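Local coordinates for protein terminal oxygenase component of carbazole (PDB 7BUG) that forms the terminal oxygenase of carbazole 1,9a-dioxygenase, using a Rieske [2Fe-2S] cluster and a non-haem iron to dioxygenate carbazole at its angular and adjacent carbons, at residues A[262-270]-A[365-373]; A[149-160]-A[279-287]. All blocks are in the same frame, centred on the assembly; numbering follows the deposited sequence.

Contact 1. Residues A[262-270]-A[365-373]; sequences ISIWLPGVL and WRKLASEHN
The beta hairpin of strands 261-265 and 269-273 meets helix 360-372 through Ile264, Leu266 and Trp365. The Trp365 indole stands between the two elements. Ile264 CG1 lies over one face of its six-membered ring, 4.2 Å from the centroid and 25° off the normal. This branch points away from the backbone N of Ile264 (chi1 -171°), which leaves CG2 beside the rim, 3.9 Å from Trp365 CE3. Ala369, one helical turn after Trp365, puts its CB against the opposite face. At the ring edge Trp365 CH2 comes within 4.0 Å of Pro267 O.

The hairpin belongs to the large antiparallel sheet of the Bet v 1-like catalytic domain. Next to its turn the pairing is broken by a classic beta bulge, with Gly268 and Val269 both facing Trp265. The turn also carries a cis peptide bond between Leu266 and Pro267. Leu266 reaches from this turn to the end of the helix. Its CD1 is 3.6 Å from His372 CB, and its CD2 is 4.0 Å from Ala369 CA. Leu266 CG also meets Leu368 CD2. The helix end is held by Asn373, whose ND2 donates to Ala369 O at 2.9 Å, in the carbonyl plane; Asn373 N gives that oxygen a second bond.

Trp365 NE1 is hydrogen-bonded to Tyr18 OH of helix 16-20, near the N terminus, and the two rings meet at about a right angle. With the indole of Trp365 replaced by an alanine, a gap is likely to open beside Ile264, and the Tyr18 hydroxyl would probably lose its partner. Helix 171-179 also covers Ile264, with Val175 and Phe179. Arg366 forms salt bridges with Glu176 and Glu353 and packs on Arg72 of a neighbouring subunit, a residue of the Rieske cluster site.

Contact 2. Residues A[149-160]-A[279-287]; sequences TPPNFLDDDMEI and DMMQFEWYV
Phe153 turns its ring opposite its own backbone N (chi1 -180°), and Phe283 turns its ring opposite its carbonyl carbon (chi1 -46°). These torsions bring the edge of Phe153 down on the face of Phe283. The centroids are 5.2 Å apart and the planes stand at 85°. Phe153 CD1 makes the closest approach, 3.7 Å from Phe283 CD1. Phe153 CB lies over the same ring in a CH-pi contact.

Phe153 is itself covered by a third ring. Trp285 brings the edge of its six-membered ring to the face of Phe153, with CH2 over the centre and 3.7 Å from Phe153 CE1. Each of the two contacts is T-shaped, and Phe153 is the edge in one and the face in the other.

Pro150 bridges both partners in strand 281-288. Its CB is 3.9 Å from Phe283 CD2, at the ring edge, and its CD is 4.0 Å from Trp285 CZ2. Pro151 O also lies near the plane of the Phe283 ring at its edge; this oxygen accepts a hydrogen bond from Lys271. Ile160 CD1 reaches Phe283 CE1 at 3.8 Å. Further along, Met158 CE touches Met281 SD.

No hydrogen bond joins the two segments. Segment 149-160 is shaped by its own turns, among them a type II turn from Pro150 to Phe153. Asn152 ND2 also donates to Asp155 OD2 at 2.7 Å, on the syn side of the carboxylate. On the other side of the strand, Glu284 takes bonds from Gln282 NE2 and Tyr286 OH. Met281, Phe283 and Trp285 alternate with these polar residues along the strand. Phe153, Phe283 and Trp285 form an edge-to-face aromatic cluster, by which the loop leading into edge strand 158-167 packs on a face of the catalytic domain's antiparallel sheet.

Overall arrangement
From the N terminus, segment 149-160 comes first and leads into edge strand 158-167. Then follow 262-270, 279-287 and 365-373. Contact 2 closes a loop of 118 residues that includes the hairpin segment 262-270. Contact 1 starts inside this loop and closes on helix 360-372, near the C-terminal end of the chain, so the two cross. They share one antiparallel sheet, where strands 269-273 and 281-288 are neighbours: Leu270 N probably bonds to Glu284 O. Ile264 faces helix 360-372, whereas Trp265 and Val269 face the other way, toward Pro151, Pro150 and Trp285. Contact 1 thus ties helix 360-372 to one side, and contact 2 ties loop 149-157 to the other.

Contact 1. Residues A[262-270]-A[365-373]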
loop_
_atom_site.group_PDB
_atom_site.type_symbol
_atom_site.label_atom_id
_atom_site.label_comp_id
_atom_site.label_asym_id
_atom_site.label_seq_id
_atom_site.Cartn_x
_atom_site.Cartn_y
_atom_site.Cartn_z
ATOM N N ILE A 262 -36.010 18.078 4.154
ATOM C CA ILE A 262 -34.661 17.475 3.990
ATOM C C ILE A 262 -34.040 18.190 2.802
ATOM O O ILE A 262 -34.630 18.151 1.716
ATOM C CB ILE A 262 -34.705 15.971 3.714
ATOM C CG1 ILE A 262 -35.332 15.234 4.893
ATOM C CG2 ILE A 262 -33.285 15.471 3.406
ATOM C CD1 ILE A 262 -35.449 13.742 4.697
ATOM N N SER A 263 -32.864 18.770 2.969
ATOM C CA SER A 263 -32.228 19.485 1.847
ATOM C C SER A 263 -30.717 19.290 1.917
ATOM O O SER A 263 -30.172 19.100 3.025
ATOM C CB SER A 263 -32.603 20.962 1.857
ATOM O OG SER A 263 -32.356 21.534 3.126
ATOM N N ILE A 264 -30.115 19.274 0.738
ATOM C CA ILE A 264 -28.650 19.212 0.611
ATOM C C ILE A 264 -28.192 20.503 -0.070
ATOM O O ILE A 264 -28.847 20.982 -1.015
ATOM C CB ILE A 264 -28.215 17.947 -0.145
ATOM C CG1 ILE A 264 -26.698 17.770 -0.071
ATOM C CG2 ILE A 264 -28.723 17.982 -1.598
ATOM C CD1 ILE A 264 -26.161 17.345 1.298
ATOM N N TRP A 265 -27.077 21.038 0.388
ATOM C CA TRP A 265 -26.556 22.355 -0.082
ATOM C C TRP A 265 -25.099 22.197 -0.482
ATOM O O TRP A 265 -24.356 21.522 0.258
ATOM C CB TRP A 265 -26.704 23.370 1.055
ATOM C CG TRP A 265 -28.124 23.485 1.511
ATOM C CD1 TRP A 265 -28.760 22.703 2.423
ATOM C CD2 TRP A 265 -29.131 24.361 0.963
ATOM N NE1 TRP A 265 -30.085 23.050 2.531
ATOM C CE2 TRP A 265 -30.339 24.065 1.636
ATOM C CE3 TRP A 265 -29.119 25.362 -0.026
ATOM C CZ2 TRP A 265 -31.530 24.740 1.359
ATOM C CZ3 TRP A 265 -30.303 25.998 -0.315
ATOM C CH2 TRP A 265 -31.481 25.696 0.372
ATOM N N LEU A 266 -24.682 22.889 -1.540
ATOM C CA LEU A 266 -23.234 23.112 -1.754
ATOM C C LEU A 266 -22.663 23.832 -0.540
ATOM O O LEU A 266 -23.268 24.763 -0.017
ATOM C CB LEU A 266 -22.970 23.867 -3.055
ATOM C CG LEU A 266 -23.045 23.027 -4.327
ATOM C CD1 LEU A 266 -23.152 23.962 -5.529
ATOM C CD2 LEU A 266 -21.825 22.126 -4.485
ATOM N N PRO A 267 -21.417 23.504 -0.131
ATOM C CA PRO A 267 -20.570 22.521 -0.829
ATOM C C PRO A 267 -20.761 21.026 -0.483
ATOM O O PRO A 267 -20.082 20.173 -1.060
ATOM C CB PRO A 267 -19.153 22.916 -0.370
ATOM C CG PRO A 267 -19.397 23.418 1.060
ATOM C CD PRO A 267 -20.700 24.169 0.967
ATOM N N GLY A 268 -21.654 20.729 0.435
ATOM C CA GLY A 268 -21.932 19.340 0.837
ATOM C C GLY A 268 -22.385 19.302 2.281
ATOM O O GLY A 268 -21.668 18.781 3.183
ATOM N N VAL A 269 -23.573 19.844 2.526
ATOM C CA VAL A 269 -24.119 19.959 3.888
ATOM C C VAL A 269 -25.612 19.677 3.802
ATOM O O VAL A 269 -26.341 20.277 2.970
ATOM C CB VAL A 269 -23.813 21.287 4.599
ATOM C CG1 VAL A 269 -24.137 22.487 3.760
ATOM C CG2 VAL A 269 -24.547 21.393 5.900
ATOM N N LEU A 270 -26.040 18.751 4.648
ATOM C CA LEU A 270 -27.437 18.286 4.754
ATOM C C LEU A 270 -28.121 19.024 5.906
ATOM O O LEU A 270 -27.552 19.190 7.006
ATOM C CB LEU A 270 -27.425 16.781 5.025
ATOM C CG LEU A 270 -28.781 16.069 5.029
ATOM C CD1 LEU A 270 -29.269 15.838 3.605
ATOM C CD2 LEU A 270 -28.701 14.742 5.770
ATOM N N TRP A 365 -29.080 16.393 -6.881
ATOM C CA TRP A 365 -27.882 16.912 -6.185
ATOM C C TRP A 365 -26.668 16.868 -7.116
ATOM O O TRP A 365 -25.890 17.840 -7.154
ATOM C CB TRP A 365 -27.629 16.140 -4.870
ATOM C CG TRP A 365 -26.180 16.069 -4.501
ATOM C CD1 TRP A 365 -25.399 14.963 -4.563
ATOM C CD2 TRP A 365 -25.327 17.121 -4.008
ATOM N NE1 TRP A 365 -24.128 15.243 -4.213
ATOM C CE2 TRP A 365 -24.052 16.552 -3.856
ATOM C CE3 TRP A 365 -25.516 18.474 -3.693
ATOM C CZ2 TRP A 365 -22.968 17.246 -3.355
ATOM C CZ3 TRP A 365 -24.439 19.163 -3.187
ATOM C CH2 TRP A 365 -23.201 18.563 -3.042
ATOM N N ARG A 366 -26.459 15.763 -7.829
ATOM C CA ARG A 366 -25.257 15.577 -8.665
ATOM C C ARG A 366 -25.247 16.659 -9.752
ATOM O O ARG A 366 -24.177 17.222 -10.076
ATOM C CB ARG A 366 -25.167 14.187 -9.266
ATOM C CG ARG A 366 -25.046 13.066 -8.239
ATOM C CD ARG A 366 -24.923 11.769 -9.046
ATOM N NE ARG A 366 -24.694 10.629 -8.163
ATOM C CZ ARG A 366 -24.808 9.369 -8.577
ATOM N NH1 ARG A 366 -25.084 9.116 -9.855
ATOM N NH2 ARG A 366 -24.533 8.401 -7.720
ATOM N N LYS A 367 -26.434 16.954 -10.277
ATOM C CA LYS A 367 -26.575 18.003 -11.321
ATOM C C LYS A 367 -26.372 19.382 -10.709
ATOM O O LYS A 367 -25.680 20.208 -11.324
ATOM C CB LYS A 367 -27.960 17.852 -11.938
ATOM C CG LYS A 367 -28.115 16.596 -12.771
ATOM C CD LYS A 367 -29.330 16.658 -13.704
ATOM C CE LYS A 367 -30.476 15.770 -13.303
ATOM N NZ LYS A 367 -30.526 14.556 -14.157
ATOM N N LEU A 368 -26.996 19.641 -9.581
ATOM C CA LEU A 368 -26.839 20.953 -8.897
ATOM C C LEU A 368 -25.348 21.167 -8.623
ATOM O O LEU A 368 -24.788 22.258 -8.901
ATOM C CB LEU A 368 -27.630 20.949 -7.596
ATOM C CG LEU A 368 -27.379 22.243 -6.844
ATOM C CD1 LEU A 368 -28.547 23.179 -6.989
ATOM C CD2 LEU A 368 -27.018 22.006 -5.407
ATOM N N ALA A 369 -24.660 20.158 -8.088
ATOM C CA ALA A 369 -23.243 20.300 -7.712
ATOM C C ALA A 369 -22.435 20.537 -8.973
ATOM O O ALA A 369 -21.464 21.308 -8.926
ATOM C CB ALA A 369 -22.765 19.047 -6.997
ATOM N N SER A 370 -22.749 19.820 -10.055
ATOM C CA SER A 370 -22.002 19.937 -11.330
ATOM C C SER A 370 -22.138 21.361 -11.871
ATOM O O SER A 370 -21.113 21.868 -12.372
ATOM C CB SER A 370 -22.493 18.945 -12.325
ATOM O OG SER A 370 -22.189 17.598 -11.981
ATOM N N GLU A 371 -23.329 21.946 -11.756
ATOM C CA GLU A 371 -23.624 23.249 -12.418
ATOM C C GLU A 371 -23.122 24.409 -11.551
ATOM O O GLU A 371 -22.664 25.425 -12.122
ATOM C CB GLU A 371 -25.110 23.403 -12.736
ATOM C CG GLU A 371 -25.393 24.738 -13.423
ATOM C CD GLU A 371 -26.841 25.045 -13.807
ATOM O OE1 GLU A 371 -27.749 24.252 -13.438
ATOM O OE2 GLU A 371 -27.067 26.100 -14.455
ATOM N N HIS A 372 -23.144 24.286 -10.224
ATOM C CA HIS A 372 -23.082 25.451 -9.311
ATOM C C HIS A 372 -21.871 25.436 -8.388
ATOM O O HIS A 372 -21.740 26.381 -7.631
ATOM C CB HIS A 372 -24.357 25.576 -8.512
ATOM C CG HIS A 372 -25.526 25.946 -9.343
ATOM N ND1 HIS A 372 -25.637 27.192 -9.930
ATOM C CD2 HIS A 372 -26.626 25.227 -9.690
ATOM C CE1 HIS A 372 -26.799 27.238 -10.590
ATOM N NE2 HIS A 372 -27.412 26.031 -10.476
ATOM N N ASN A 373 -20.999 24.435 -8.476
ATOM C CA ASN A 373 -19.735 24.424 -7.689
ATOM C C ASN A 373 -18.850 25.606 -8.107
ATOM O O ASN A 373 -18.931 26.065 -9.272
ATOM C CB ASN A 373 -19.001 23.110 -7.836
ATOM C CG ASN A 373 -18.306 22.975 -9.174
ATOM O OD1 ASN A 373 -17.181 23.454 -9.355
ATOM N ND2 ASN A 373 -18.933 22.245 -10.088
#

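Contact 2. Residues A[149-160]-A[279-287]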
loop_
_atom_site.group_PDB
_atom_site.type_symbol
_atom_site.label_atom_id
_atom_site.label_comp_id
_atom_site.label_asym_id
_atom_site.label_seq_id
_atom_site.Cartn_x
_atom_site.Cartn_y
_atom_site.Cartn_z
ATOM N N THR A 149 -23.840 27.707 3.782
ATOM C CA THR A 149 -24.444 27.149 5.009
ATOM C C THR A 149 -25.918 27.010 4.729
ATOM O O THR A 149 -26.483 27.760 3.924
ATOM C CB THR A 149 -24.191 27.982 6.269
ATOM O OG1 THR A 149 -24.663 29.315 6.059
ATOM C CG2 THR A 149 -22.740 28.076 6.650
ATOM N N PRO A 150 -26.581 25.999 5.302
ATOM C CA PRO A 150 -27.991 25.816 5.012
ATOM C C PRO A 150 -28.780 26.952 5.633
ATOM O O PRO A 150 -28.347 27.560 6.616
ATOM C CB PRO A 150 -28.343 24.504 5.740
ATOM C CG PRO A 150 -27.015 23.832 5.868
ATOM C CD PRO A 150 -26.006 24.935 6.141
ATOM N N PRO A 151 -30.004 27.185 5.149
ATOM C CA PRO A 151 -30.865 28.177 5.799
ATOM C C PRO A 151 -31.057 27.851 7.297
ATOM O O PRO A 151 -31.150 26.674 7.665
ATOM C CB PRO A 151 -32.198 28.061 5.045
ATOM C CG PRO A 151 -31.890 27.349 3.759
ATOM C CD PRO A 151 -30.662 26.497 4.037
ATOM N N ASN A 152 -31.099 28.911 8.118
ATOM C CA ASN A 152 -31.369 28.931 9.588
ATOM C C ASN A 152 -30.115 28.593 10.393
ATOM O O ASN A 152 -30.121 28.807 11.580
ATOM C CB ASN A 152 -32.603 28.091 9.976
ATOM C CG ASN A 152 -33.848 28.553 9.226
ATOM O OD1 ASN A 152 -34.220 27.981 8.210
ATOM N ND2 ASN A 152 -34.419 29.680 9.644
ATOM N N PHE A 153 -29.054 28.027 9.798
ATOM C CA PHE A 153 -27.858 27.660 10.573
ATOM C C PHE A 153 -27.294 28.883 11.290
ATOM O O PHE A 153 -26.889 28.754 12.463
ATOM C CB PHE A 153 -26.798 27.035 9.684
ATOM C CG PHE A 153 -25.552 26.628 10.426
ATOM C CD1 PHE A 153 -25.553 25.470 11.175
ATOM C CD2 PHE A 153 -24.408 27.413 10.420
ATOM C CE1 PHE A 153 -24.428 25.083 11.887
ATOM C CE2 PHE A 153 -23.295 27.043 11.149
ATOM C CZ PHE A 153 -23.297 25.841 11.842
ATOM N N LEU A 154 -27.308 30.048 10.626
ATOM C CA LEU A 154 -26.736 31.292 11.205
ATOM C C LEU A 154 -27.807 32.167 11.893
ATOM O O LEU A 154 -27.477 33.306 12.271
ATOM C CB LEU A 154 -26.024 32.060 10.095
ATOM C CG LEU A 154 -24.819 31.348 9.478
ATOM C CD1 LEU A 154 -24.281 32.146 8.294
ATOM C CD2 LEU A 154 -23.721 31.100 10.497
ATOM N N ASP A 155 -29.032 31.700 12.082
ATOM C CA ASP A 155 -30.060 32.499 12.826
ATOM C C ASP A 155 -29.454 32.959 14.155
ATOM O O ASP A 155 -28.864 32.130 14.836
ATOM C CB ASP A 155 -31.364 31.724 13.012
ATOM C CG ASP A 155 -32.169 31.640 11.734
ATOM O OD1 ASP A 155 -31.717 32.234 10.735
ATOM O OD2 ASP A 155 -33.211 30.943 11.737
ATOM N N ASP A 156 -29.717 34.208 14.576
ATOM C CA ASP A 156 -29.209 34.758 15.854
ATOM C C ASP A 156 -29.483 33.763 16.998
ATOM O O ASP A 156 -28.605 33.617 17.868
ATOM C CB ASP A 156 -29.840 36.125 16.158
ATOM C CG ASP A 156 -29.335 36.759 17.448
ATOM O OD1 ASP A 156 -28.092 36.832 17.612
ATOM O OD2 ASP A 156 -30.185 37.137 18.315
ATOM N N ASP A 157 -30.679 33.190 17.073
ATOM C CA ASP A 157 -31.121 32.435 18.280
ATOM C C ASP A 157 -30.814 30.933 18.144
ATOM O O ASP A 157 -30.995 30.200 19.110
ATOM C CB ASP A 157 -32.604 32.683 18.601
ATOM C CG ASP A 157 -33.598 32.111 17.609
ATOM O OD1 ASP A 157 -33.203 31.870 16.422
ATOM O OD2 ASP A 157 -34.779 31.883 18.032
ATOM N N MET A 158 -30.281 30.500 17.010
ATOM C CA MET A 158 -29.985 29.060 16.792
ATOM C C MET A 158 -28.721 28.661 17.560
ATOM O O MET A 158 -27.648 29.261 17.354
ATOM C CB MET A 158 -29.817 28.789 15.299
ATOM C CG MET A 158 -29.651 27.307 15.000
ATOM S SD MET A 158 -31.179 26.376 15.200
ATOM C CE MET A 158 -32.243 27.060 13.932
ATOM N N GLU A 159 -28.865 27.767 18.543
ATOM C CA GLU A 159 -27.733 27.215 19.316
ATOM C C GLU A 159 -27.297 25.924 18.623
ATOM O O GLU A 159 -28.172 25.051 18.325
ATOM C CB GLU A 159 -28.083 27.009 20.789
ATOM C CG GLU A 159 -28.242 28.328 21.525
ATOM C CD GLU A 159 -27.037 29.259 21.446
ATOM O OE1 GLU A 159 -25.888 28.788 21.640
ATOM O OE2 GLU A 159 -27.260 30.486 21.236
ATOM N N ILE A 160 -26.017 25.881 18.329
ATOM C CA ILE A 160 -25.405 24.747 17.601
ATOM C C ILE A 160 -24.506 23.977 18.552
ATOM O O ILE A 160 -23.649 24.561 19.220
ATOM C CB ILE A 160 -24.649 25.276 16.385
ATOM C CG1 ILE A 160 -25.578 25.886 15.324
ATOM C CG2 ILE A 160 -23.764 24.179 15.828
ATOM C CD1 ILE A 160 -26.637 24.973 14.749
ATOM N N ASP A 279 -38.351 19.702 18.006
ATOM C CA ASP A 279 -37.955 21.044 18.481
ATOM C C ASP A 279 -36.541 21.392 17.995
ATOM O O ASP A 279 -36.008 22.498 18.327
ATOM C CB ASP A 279 -38.078 21.095 20.008
ATOM C CG ASP A 279 -37.106 20.159 20.723
ATOM O OD1 ASP A 279 -36.856 19.069 20.195
ATOM O OD2 ASP A 279 -36.564 20.550 21.796
ATOM N N MET A 280 -35.916 20.510 17.220
ATOM C CA MET A 280 -34.511 20.776 16.826
ATOM C C MET A 280 -34.282 20.388 15.365
ATOM O O MET A 280 -35.162 19.805 14.736
ATOM C CB MET A 280 -33.547 20.100 17.802
ATOM C CG MET A 280 -33.532 18.630 17.804
ATOM S SD MET A 280 -32.848 17.991 19.421
ATOM C CE MET A 280 -31.432 18.994 19.744
ATOM N N MET A 281 -33.123 20.752 14.818
ATOM C CA MET A 281 -32.802 20.359 13.441
ATOM C C MET A 281 -31.358 19.878 13.352
ATOM O O MET A 281 -30.587 20.126 14.254
ATOM C CB MET A 281 -33.060 21.483 12.437
ATOM C CG MET A 281 -32.489 22.785 12.786
ATOM S SD MET A 281 -33.248 24.104 11.727
ATOM C CE MET A 281 -34.780 24.446 12.595
ATOM N N GLN A 282 -31.085 19.081 12.327
ATOM C CA GLN A 282 -29.731 18.529 12.165
ATOM C C GLN A 282 -29.077 19.155 10.932
ATOM O O GLN A 282 -29.695 19.166 9.876
ATOM C CB GLN A 282 -29.804 17.007 12.135
ATOM C CG GLN A 282 -28.453 16.342 12.000
ATOM C CD GLN A 282 -28.380 14.917 12.513
ATOM O OE1 GLN A 282 -29.229 14.495 13.302
ATOM N NE2 GLN A 282 -27.372 14.160 12.073
ATOM N N PHE A 283 -27.855 19.633 11.091
ATOM C CA PHE A 283 -27.054 20.099 9.937
ATOM C C PHE A 283 -25.755 19.304 9.954
ATOM O O PHE A 283 -25.048 19.296 10.971
ATOM C CB PHE A 283 -26.753 21.594 10.030
ATOM C CG PHE A 283 -27.870 22.546 10.398
ATOM C CD1 PHE A 283 -28.128 22.866 11.731
ATOM C CD2 PHE A 283 -28.631 23.175 9.418
ATOM C CE1 PHE A 283 -29.106 23.800 12.062
ATOM C CE2 PHE A 283 -29.591 24.120 9.760
ATOM C CZ PHE A 283 -29.799 24.451 11.075
ATOM N N GLU A 284 -25.434 18.612 8.864
ATOM C CA GLU A 284 -24.211 17.810 8.878
ATOM C C GLU A 284 -23.465 18.018 7.552
ATOM O O GLU A 284 -24.041 17.961 6.457
ATOM C CB GLU A 284 -24.497 16.338 9.220
ATOM C CG GLU A 284 -25.398 15.655 8.261
ATOM C CD GLU A 284 -25.580 14.166 8.613
ATOM O OE1 GLU A 284 -25.601 13.885 9.841
ATOM O OE2 GLU A 284 -25.601 13.339 7.711
ATOM N N TRP A 285 -22.165 18.208 7.697
ATOM C CA TRP A 285 -21.245 18.379 6.562
ATOM C C TRP A 285 -20.474 17.077 6.342
ATOM O O TRP A 285 -20.134 16.390 7.345
ATOM C CB TRP A 285 -20.256 19.499 6.827
ATOM C CG TRP A 285 -20.763 20.904 6.678
ATOM C CD1 TRP A 285 -20.426 21.712 5.642
ATOM C CD2 TRP A 285 -21.584 21.701 7.559
ATOM N NE1 TRP A 285 -20.942 22.969 5.814
ATOM C CE2 TRP A 285 -21.673 22.986 6.972
ATOM C CE3 TRP A 285 -22.234 21.469 8.778
ATOM C CZ2 TRP A 285 -22.396 24.020 7.563
ATOM C CZ3 TRP A 285 -22.928 22.517 9.367
ATOM C CH2 TRP A 285 -23.005 23.760 8.749
ATOM N N TYR A 286 -20.060 16.890 5.108
ATOM C CA TYR A 286 -19.163 15.824 4.655
ATOM C C TYR A 286 -17.988 16.500 3.971
ATOM O O TYR A 286 -18.032 16.792 2.753
ATOM C CB TYR A 286 -19.928 14.875 3.763
ATOM C CG TYR A 286 -21.345 14.624 4.194
ATOM C CD1 TYR A 286 -21.665 13.717 5.209
ATOM C CD2 TYR A 286 -22.375 15.360 3.639
ATOM C CE1 TYR A 286 -22.986 13.509 5.574
ATOM C CE2 TYR A 286 -23.692 15.170 4.016
ATOM C CZ TYR A 286 -24.004 14.239 4.988
ATOM O OH TYR A 286 -25.366 14.141 5.264
ATOM N N VAL A 287 -16.980 16.766 4.754
ATOM C CA VAL A 287 -15.883 17.665 4.315
ATOM C C VAL A 287 -14.751 16.833 3.725
ATOM O O VAL A 287 -14.139 16.005 4.422
ATOM C CB VAL A 287 -15.395 18.508 5.492
ATOM C CG1 VAL A 287 -14.281 19.425 5.046
ATOM C CG2 VAL A 287 -16.554 19.265 6.104
#